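Local coordinates for protein phiAB6 tailspike (Unidentified phage, PDB 5JS4) that probably fragments the exopolysaccharide of its host, Acinetobacter baumannii, as a trimeric beta-helical phage tailspike, at residues Gly450-Phe464 with Trp477-Phe491. Residues are numbered along the deposited sequence; the frame is centred on the assembly and turned at random.
Sequences GIKARTVAHCGFGKF and WLEVTGANSCYGNSF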
ATOM      1  N   GLY A 450      -7.800   9.373  18.391  1.00 13.28           N
ATOM      2  CA  GLY A 450      -6.863   8.824  17.414  1.00 12.66           C
ATOM      3  C   GLY A 450      -5.905   9.890  16.928  1.00 12.96           C
ATOM      4  O   GLY A 450      -5.181  10.493  17.726  1.00 12.84           O
ATOM      5  N   ILE A 451      -5.896  10.108  15.615  1.00 13.12           N
ATOM      6  CA  ILE A 451      -5.128  11.182  14.999  1.00 13.20           C
ATOM      7  C   ILE A 451      -6.062  12.360  14.766  1.00 14.09           C
ATOM      8  O   ILE A 451      -7.092  12.219  14.104  1.00 14.56           O
ATOM      9  CB  ILE A 451      -4.517  10.734  13.657  1.00 13.15           C
ATOM     10  CG1 ILE A 451      -3.465   9.649  13.902  1.00 13.73           C
ATOM     11  CG2 ILE A 451      -3.894  11.914  12.915  1.00 13.75           C
ATOM     12  CD1 ILE A 451      -3.112   8.841  12.672  1.00 14.31           C
ATOM     13  N   LYS A 452      -5.694  13.517  15.314  1.00 14.75           N
ATOM     14  CA  LYS A 452      -6.460  14.744  15.149  1.00 14.96           C
ATOM     15  C   LYS A 452      -5.610  15.777  14.418  1.00 13.81           C
ATOM     16  O   LYS A 452      -4.426  15.936  14.713  1.00 14.25           O
ATOM     17  CB  LYS A 452      -6.904  15.284  16.509  1.00 15.95           C
ATOM     18  CG  LYS A 452      -7.801  16.511  16.436  1.00 16.81           C
ATOM     19  CD  LYS A 452      -8.164  17.008  17.825  1.00 18.85           C
ATOM     20  CE  LYS A 452      -9.047  18.240  17.755  1.00 20.23           C
ATOM     21  NZ  LYS A 452      -9.466  18.698  19.109  1.00 22.21           N
ATOM     22  N   ALA A 453      -6.224  16.464  13.459  1.00 13.03           N
ATOM     23  CA  ALA A 453      -5.558  17.515  12.697  1.00 13.40           C
ATOM     24  C   ALA A 453      -6.584  18.517  12.183  1.00 13.93           C
ATOM     25  O   ALA A 453      -7.769  18.201  12.089  1.00 14.33           O
ATOM     26  CB  ALA A 453      -4.779  16.914  11.536  1.00 13.46           C
ATOM     27  N   ARG A 454      -6.127  19.722  11.856  1.00 13.81           N
ATOM     28  CA  ARG A 454      -6.984  20.719  11.216  1.00 14.59           C
ATOM     29  C   ARG A 454      -7.231  20.378   9.750  1.00 14.53           C
ATOM     30  O   ARG A 454      -8.360  20.474   9.264  1.00 15.20           O
ATOM     31  CB  ARG A 454      -6.365  22.112  11.319  1.00 15.37           C
ATOM     32  CG  ARG A 454      -7.296  23.225  10.867  1.00 16.53           C
ATOM     33  CD  ARG A 454      -6.696  24.591  11.148  1.00 17.47           C
ATOM     34  NE  ARG A 454      -5.536  24.861  10.306  1.00 17.76           N
ATOM     35  CZ  ARG A 454      -4.778  25.953  10.388  1.00 18.94           C
ATOM     36  NH1 ARG A 454      -5.046  26.897  11.287  1.00 20.26           N
ATOM     37  NH2 ARG A 454      -3.746  26.103   9.569  1.00 18.25           N
ATOM     38  N   THR A 455      -6.158  19.998   9.058  1.00 13.90           N
ATOM     39  CA  THR A 455      -6.198  19.653   7.642  1.00 14.26           C
ATOM     40  C   THR A 455      -5.373  18.399   7.427  1.00 13.44           C
ATOM     41  O   THR A 455      -4.267  18.281   7.958  1.00 14.09           O
ATOM     42  CB  THR A 455      -5.596  20.775   6.774  1.00 15.94           C
ATOM     43  OG1 THR A 455      -6.362  21.973   6.941  1.00 18.03           O
ATOM     44  CG2 THR A 455      -5.561  20.397   5.290  1.00 16.52           C
ATOM     45  N   VAL A 456      -5.925  17.472   6.651  1.00 13.28           N
ATOM     46  CA  VAL A 456      -5.220  16.268   6.230  1.00 12.36           C
ATOM     47  C   VAL A 456      -5.367  16.174   4.716  1.00 11.90           C
ATOM     48  O   VAL A 456      -6.453  15.886   4.204  1.00 11.98           O
ATOM     49  CB  VAL A 456      -5.783  15.015   6.926  1.00 12.85           C
ATOM     50  CG1 VAL A 456      -5.122  13.751   6.394  1.00 12.92           C
ATOM     51  CG2 VAL A 456      -5.584  15.116   8.429  1.00 13.28           C
ATOM     52  N   ALA A 457      -4.269  16.440   4.014  1.00 12.09           N
ATOM     53  CA  ALA A 457      -4.267  16.555   2.563  1.00 12.00           C
ATOM     54  C   ALA A 457      -3.250  15.606   1.949  1.00 11.94           C
ATOM     55  O   ALA A 457      -2.091  15.592   2.347  1.00 11.93           O
ATOM     56  CB  ALA A 457      -3.952  17.986   2.155  1.00 12.38           C
ATOM     57  N   HIS A 458      -3.692  14.807   0.983  1.00 11.68           N
ATOM     58  CA  HIS A 458      -2.792  13.933   0.227  1.00 11.93           C
ATOM     59  C   HIS A 458      -1.913  13.059   1.116  1.00 11.99           C
ATOM     60  O   HIS A 458      -0.721  12.888   0.859  1.00 12.39           O
ATOM     61  CB  HIS A 458      -1.938  14.762  -0.733  1.00 12.71           C
ATOM     62  CG  HIS A 458      -2.744  15.581  -1.688  1.00 14.11           C
ATOM     63  ND1 HIS A 458      -3.485  15.024  -2.707  1.00 15.54           N
ATOM     64  CD2 HIS A 458      -2.937  16.917  -1.770  1.00 14.49           C
ATOM     65  CE1 HIS A 458      -4.093  15.984  -3.380  1.00 15.60           C
ATOM     66  NE2 HIS A 458      -3.779  17.141  -2.830  1.00 16.92           N
ATOM     67  N   CYS A 459      -2.520  12.503   2.162  1.00 11.49           N
ATOM     68  CA  CYS A 459      -1.828  11.603   3.070  1.00 11.41           C
ATOM     69  C   CYS A 459      -2.208  10.166   2.755  1.00 11.32           C
ATOM     70  O   CYS A 459      -3.258   9.906   2.168  1.00 11.94           O
ATOM     71  CB  CYS A 459      -2.180  11.926   4.520  1.00 12.04           C
ATOM     72  SG  CYS A 459      -1.474  13.480   5.113  1.00 13.30           S
ATOM     73  N   GLY A 460      -1.333   9.248   3.149  1.00 10.96           N
ATOM     74  CA  GLY A 460      -1.585   7.822   3.034  1.00 11.27           C
ATOM     75  C   GLY A 460      -1.880   7.231   4.396  1.00 11.25           C
ATOM     76  O   GLY A 460      -1.186   7.522   5.374  1.00 11.72           O
ATOM     77  N   PHE A 461      -2.922   6.408   4.451  1.00 11.34           N
ATOM     78  CA  PHE A 461      -3.295   5.684   5.654  1.00 11.63           C
ATOM     79  C   PHE A 461      -3.409   4.208   5.316  1.00 12.05           C
ATOM     80  O   PHE A 461      -4.174   3.821   4.434  1.00 14.18           O
ATOM     81  CB  PHE A 461      -4.609   6.215   6.212  1.00 12.16           C
ATOM     82  CG  PHE A 461      -4.529   7.637   6.664  1.00 12.14           C
ATOM     83  CD1 PHE A 461      -4.114   7.944   7.952  1.00 12.09           C
ATOM     84  CD2 PHE A 461      -4.850   8.672   5.799  1.00 12.03           C
ATOM     85  CE1 PHE A 461      -4.027   9.259   8.370  1.00 12.21           C
ATOM     86  CE2 PHE A 461      -4.765   9.989   6.213  1.00 12.44           C
ATOM     87  CZ  PHE A 461      -4.351  10.281   7.499  1.00 12.48           C
ATOM     88  N   GLY A 462      -2.623   3.399   6.017  1.00 11.78           N
ATOM     89  CA  GLY A 462      -2.615   1.961   5.830  1.00 11.42           C
ATOM     90  C   GLY A 462      -3.442   1.284   6.899  1.00 11.47           C
ATOM     91  O   GLY A 462      -4.562   1.709   7.195  1.00 12.28           O
ATOM     92  N   LYS A 463      -2.887   0.229   7.484  1.00 11.49           N
ATOM     93  CA  LYS A 463      -3.611  -0.573   8.460  1.00 11.48           C
ATOM     94  C   LYS A 463      -3.645   0.094   9.825  1.00 11.58           C
ATOM     95  O   LYS A 463      -2.614   0.549  10.329  1.00 11.13           O
ATOM     96  CB  LYS A 463      -2.989  -1.960   8.567  1.00 12.10           C
ATOM     97  CG  LYS A 463      -3.087  -2.744   7.272  1.00 12.56           C
ATOM     98  CD  LYS A 463      -2.623  -4.184   7.418  1.00 12.49           C
ATOM     99  CE  LYS A 463      -3.536  -5.016   8.307  1.00 12.55           C
ATOM    100  NZ  LYS A 463      -4.952  -5.036   7.851  1.00 12.57           N
ATOM    101  N   PHE A 464      -4.846   0.158  10.399  1.00 11.81           N
ATOM    102  CA  PHE A 464      -5.064   0.633  11.759  1.00 11.85           C
ATOM    103  C   PHE A 464      -5.861  -0.420  12.516  1.00 11.94           C
ATOM    104  O   PHE A 464      -6.810  -0.994  11.974  1.00 12.63           O
ATOM    105  CB  PHE A 464      -5.845   1.952  11.770  1.00 12.16           C
ATOM    106  CG  PHE A 464      -5.003   3.166  11.500  1.00 12.06           C
ATOM    107  CD1 PHE A 464      -4.483   3.395  10.238  1.00 12.24           C
ATOM    108  CD2 PHE A 464      -4.734   4.085  12.508  1.00 12.23           C
ATOM    109  CE1 PHE A 464      -3.705   4.511   9.982  1.00 12.04           C
ATOM    110  CE2 PHE A 464      -3.958   5.207  12.256  1.00 12.46           C
ATOM    111  CZ  PHE A 464      -3.442   5.418  10.993  1.00 12.34           C
ATOM    112  N   TRP A 477     -11.311   7.381  14.409  1.00 13.42           N
ATOM    113  CA  TRP A 477      -9.886   7.042  14.383  1.00 12.91           C
ATOM    114  C   TRP A 477      -9.061   8.191  13.789  1.00 12.51           C
ATOM    115  O   TRP A 477      -7.913   8.411  14.181  1.00 12.69           O
ATOM    116  CB  TRP A 477      -9.650   5.737  13.608  1.00 12.74           C
ATOM    117  CG  TRP A 477      -9.839   5.859  12.131  1.00 12.83           C
ATOM    118  CD1 TRP A 477     -11.004   5.723  11.437  1.00 13.20           C
ATOM    119  CD2 TRP A 477      -8.828   6.155  11.163  1.00 12.62           C
ATOM    120  NE1 TRP A 477     -10.783   5.920  10.097  1.00 13.38           N
ATOM    121  CE2 TRP A 477      -9.455   6.188   9.901  1.00 13.07           C
ATOM    122  CE3 TRP A 477      -7.453   6.404  11.242  1.00 12.38           C
ATOM    123  CZ2 TRP A 477      -8.753   6.450   8.724  1.00 13.83           C
ATOM    124  CZ3 TRP A 477      -6.757   6.664  10.071  1.00 12.96           C
ATOM    125  CH2 TRP A 477      -7.410   6.687   8.831  1.00 13.66           C
ATOM    126  N   LEU A 478      -9.663   8.904  12.838  1.00 12.93           N
ATOM    127  CA  LEU A 478      -9.079  10.089  12.223  1.00 12.86           C
ATOM    128  C   LEU A 478     -10.090  11.219  12.342  1.00 13.69           C
ATOM    129  O   LEU A 478     -11.236  11.091  11.898  1.00 12.84           O
ATOM    130  CB  LEU A 478      -8.740   9.831  10.752  1.00 12.83           C
ATOM    131  CG  LEU A 478      -8.167  11.002   9.945  1.00 13.23           C
ATOM    132  CD1 LEU A 478      -6.798  11.420  10.462  1.00 13.60           C
ATOM    133  CD2 LEU A 478      -8.085  10.638   8.471  1.00 13.67           C
ATOM    134  N   GLU A 479      -9.640  12.320  12.934  1.00 14.24           N
ATOM    135  CA  GLU A 479     -10.478  13.457  13.276  1.00 15.92           C
ATOM    136  C   GLU A 479      -9.886  14.693  12.600  1.00 15.55           C
ATOM    137  O   GLU A 479      -8.834  15.178  13.005  1.00 18.29           O
ATOM    138  CB  GLU A 479     -10.472  13.589  14.800  1.00 19.51           C
ATOM    139  CG  GLU A 479     -11.237  14.752  15.400  1.00 22.76           C
ATOM    140  CD  GLU A 479     -11.198  14.734  16.925  1.00 25.15           C
ATOM    141  OE1 GLU A 479     -11.667  15.709  17.540  1.00 28.33           O
ATOM    142  OE2 GLU A 479     -10.695  13.750  17.520  1.00 24.46           O
ATOM    143  N   VAL A 480     -10.544  15.177  11.550  1.00 15.28           N
ATOM    144  CA  VAL A 480     -10.085  16.359  10.819  1.00 15.40           C
ATOM    145  C   VAL A 480     -11.104  17.471  11.039  1.00 16.09           C
ATOM    146  O   VAL A 480     -12.272  17.324  10.685  1.00 17.65           O
ATOM    147  CB  VAL A 480      -9.910  16.071   9.314  1.00 15.51           C
ATOM    148  CG1 VAL A 480      -9.260  17.260   8.611  1.00 16.29           C
ATOM    149  CG2 VAL A 480      -9.074  14.812   9.104  1.00 15.89           C
ATOM    150  N   THR A 481     -10.659  18.581  11.624  1.00 15.75           N
ATOM    151  CA  THR A 481     -11.583  19.597  12.137  1.00 16.75           C
ATOM    152  C   THR A 481     -11.980  20.672  11.120  1.00 16.93           C
ATOM    153  O   THR A 481     -13.054  21.265  11.238  1.00 19.54           O
ATOM    154  CB  THR A 481     -11.015  20.289  13.394  1.00 18.33           C
ATOM    155  OG1 THR A 481      -9.850  21.046  13.047  1.00 18.94           O
ATOM    156  CG2 THR A 481     -10.663  19.267  14.468  1.00 18.43           C
ATOM    157  N   GLY A 482     -11.121  20.938  10.140  1.00 16.67           N
ATOM    158  CA  GLY A 482     -11.384  21.986   9.152  1.00 17.83           C
ATOM    159  C   GLY A 482     -12.448  21.597   8.137  1.00 18.42           C
ATOM    160  O   GLY A 482     -12.514  20.444   7.706  1.00 19.12           O
ATOM    161  N   ALA A 483     -13.278  22.563   7.748  1.00 19.10           N
ATOM    162  CA  ALA A 483     -14.325  22.330   6.751  1.00 18.72           C
ATOM    163  C   ALA A 483     -13.699  22.036   5.391  1.00 17.44           C
ATOM    164  O   ALA A 483     -12.860  22.802   4.916  1.00 18.18           O
ATOM    165  CB  ALA A 483     -15.250  23.534   6.661  1.00 19.40           C
ATOM    166  N   ASN A 484     -14.106  20.922   4.776  1.00 16.24           N
ATOM    167  CA  ASN A 484     -13.523  20.452   3.509  1.00 16.52           C
ATOM    168  C   ASN A 484     -11.990  20.387   3.542  1.00 15.43           C
ATOM    169  O   ASN A 484     -11.323  20.570   2.518  1.00 16.65           O
ATOM    170  CB  ASN A 484     -13.999  21.316   2.330  1.00 16.98           C
ATOM    171  CG  ASN A 484     -15.399  20.956   1.862  1.00 18.41           C
ATOM    172  OD1 ASN A 484     -15.911  19.873   2.148  1.00 17.61           O
ATOM    173  ND2 ASN A 484     -16.021  21.864   1.119  1.00 21.43           N
ATOM    174  N   SER A 485     -11.439  20.104   4.721  1.00 14.51           N
ATOM    175  CA  SER A 485      -9.992  20.116   4.920  1.00 14.26           C
ATOM    176  C   SER A 485      -9.398  18.717   4.997  1.00 13.96           C
ATOM    177  O   SER A 485      -8.218  18.564   5.299  1.00 13.98           O
ATOM    178  CB  SER A 485      -9.638  20.899   6.182  1.00 14.42           C
ATOM    179  OG  SER A 485     -10.089  22.237   6.084  1.00 16.48           O
ATOM    180  N   CYS A 486     -10.218  17.703   4.734  1.00 13.88           N
ATOM    181  CA  CYS A 486      -9.731  16.341   4.557  1.00 13.26           C
ATOM    182  C   CYS A 486      -9.962  15.966   3.102  1.00 12.62           C
ATOM    183  O   CYS A 486     -11.102  15.750   2.683  1.00 12.76           O
ATOM    184  CB  CYS A 486     -10.454  15.370   5.486  1.00 13.69           C
ATOM    185  SG  CYS A 486      -9.835  13.676   5.365  1.00 15.30           S
ATOM    186  N   TYR A 487      -8.883  15.913   2.328  1.00 12.96           N
ATOM    187  CA  TYR A 487      -8.991  15.700   0.889  1.00 12.40           C
ATOM    188  C   TYR A 487      -7.715  15.112   0.304  1.00 11.73           C
ATOM    189  O   TYR A 487      -6.632  15.253   0.873  1.00 11.24           O
ATOM    190  CB  TYR A 487      -9.322  17.023   0.187  1.00 13.34           C
ATOM    191  CG  TYR A 487      -8.250  18.086   0.320  1.00 13.86           C
ATOM    192  CD1 TYR A 487      -7.217  18.180  -0.608  1.00 14.38           C
ATOM    193  CD2 TYR A 487      -8.274  19.002   1.368  1.00 14.24           C
ATOM    194  CE1 TYR A 487      -6.233  19.149  -0.492  1.00 15.13           C
ATOM    195  CE2 TYR A 487      -7.293  19.973   1.494  1.00 15.16           C
ATOM    196  CZ  TYR A 487      -6.276  20.045   0.561  1.00 15.05           C
ATOM    197  OH  TYR A 487      -5.301  21.010   0.680  1.00 17.47           O
ATOM    198  N   GLY A 488      -7.859  14.448  -0.837  1.00 11.88           N
ATOM    199  CA  GLY A 488      -6.718  13.943  -1.589  1.00 11.19           C
ATOM    200  C   GLY A 488      -6.048  12.717  -0.996  1.00 10.99           C
ATOM    201  O   GLY A 488      -4.965  12.338  -1.426  1.00 11.08           O
ATOM    202  N   ASN A 489      -6.708  12.070  -0.039  1.00 11.11           N
ATOM    203  CA  ASN A 489      -6.071  11.025   0.753  1.00 11.11           C
ATOM    204  C   ASN A 489      -6.223   9.626   0.176  1.00 10.78           C
ATOM    205  O   ASN A 489      -7.067   9.374  -0.685  1.00 10.46           O
ATOM    206  CB  ASN A 489      -6.624  11.057   2.174  1.00 11.39           C
ATOM    207  CG  ASN A 489      -6.339  12.375   2.864  1.00 11.55           C
ATOM    208  OD1 ASN A 489      -5.180  12.743   3.055  1.00 12.22           O
ATOM    209  ND2 ASN A 489      -7.391  13.105   3.221  1.00 12.61           N
ATOM    210  N   SER A 490      -5.373   8.729   0.666  1.00 10.29           N
ATOM    211  CA  SER A 490      -5.430   7.315   0.339  1.00 10.79           C
ATOM    212  C   SER A 490      -5.710   6.550   1.624  1.00 10.95           C
ATOM    213  O   SER A 490      -4.845   6.465   2.494  1.00 12.57           O
ATOM    214  CB  SER A 490      -4.099   6.854  -0.253  1.00 11.64           C
ATOM    215  OG  SER A 490      -3.769   7.579  -1.423  1.00 12.58           O
ATOM    216  N   PHE A 491      -6.924   6.019   1.743  1.00 11.37           N
ATOM    217  CA  PHE A 491      -7.312   5.186   2.874  1.00 11.41           C
ATOM    218  C   PHE A 491      -7.266   3.741   2.396  1.00 11.63           C
ATOM    219  O   PHE A 491      -8.295   3.126   2.104  1.00 11.87           O
ATOM    220  CB  PHE A 491      -8.710   5.565   3.364  1.00 12.13           C
ATOM    221  CG  PHE A 491      -8.880   7.031   3.648  1.00 12.35           C
ATOM    222  CD1 PHE A 491      -8.181   7.638   4.687  1.00 12.47           C
ATOM    223  CD2 PHE A 491      -9.744   7.807   2.886  1.00 13.06           C
ATOM    224  CE1 PHE A 491      -8.338   8.991   4.953  1.00 13.07           C
ATOM    225  CE2 PHE A 491      -9.912   9.155   3.155  1.00 13.14           C
ATOM    226  CZ  PHE A 491      -9.204   9.748   4.187  1.00 13.23           C
TER
HETATM  227  O   HOH W   1      -9.984  10.891  17.639  1.00 24.20           O
HETATM  228  O   HOH W   2     -10.980  16.262  20.381  1.00 38.43           O
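A chi1 of 72°, with CG between the backbone N and the carbonyl carbon, swings the Trp477 indole so that its six-membered ring comes in towards 450-464 and sets CH2 and CZ3 against Phe461 CD1, inside the right-handed parallel beta-helix, where 450-464 and 477-491 are successive coils. The edge of Trp477 points at the faces of both Phe461 and Phe464, its CZ3 lying 3.7 Å from Phe464 CZ. Flat, apolar rings suit this interior, and Leu478 CD2 lies over a face of Phe461, 3.9 Å from Phe461 CZ. Parallel bridges run from Ile451-Leu478 round to Phe461-Phe491.

On the outer surface, Lys452 and Glu479 lie in register with extended chains; Lys452 NZ and Glu479 OE1 are 4.0 Å apart, too far for a salt bridge, but one water joins them, and Glu479 OE2 also binds Lys475 and His426. Tyr487, beside a bound malonate, takes Ala457 CB over its ring face; alanine is small enough to fit there.

At the turn near His458, buried Asn489 suits its place because its amide both donates and accepts: ND2 reaches Val456 O (3.1 Å) from above the carbonyl plane, while OD1 receives Cys459 N (2.8 Å) on an in-plane lone pair.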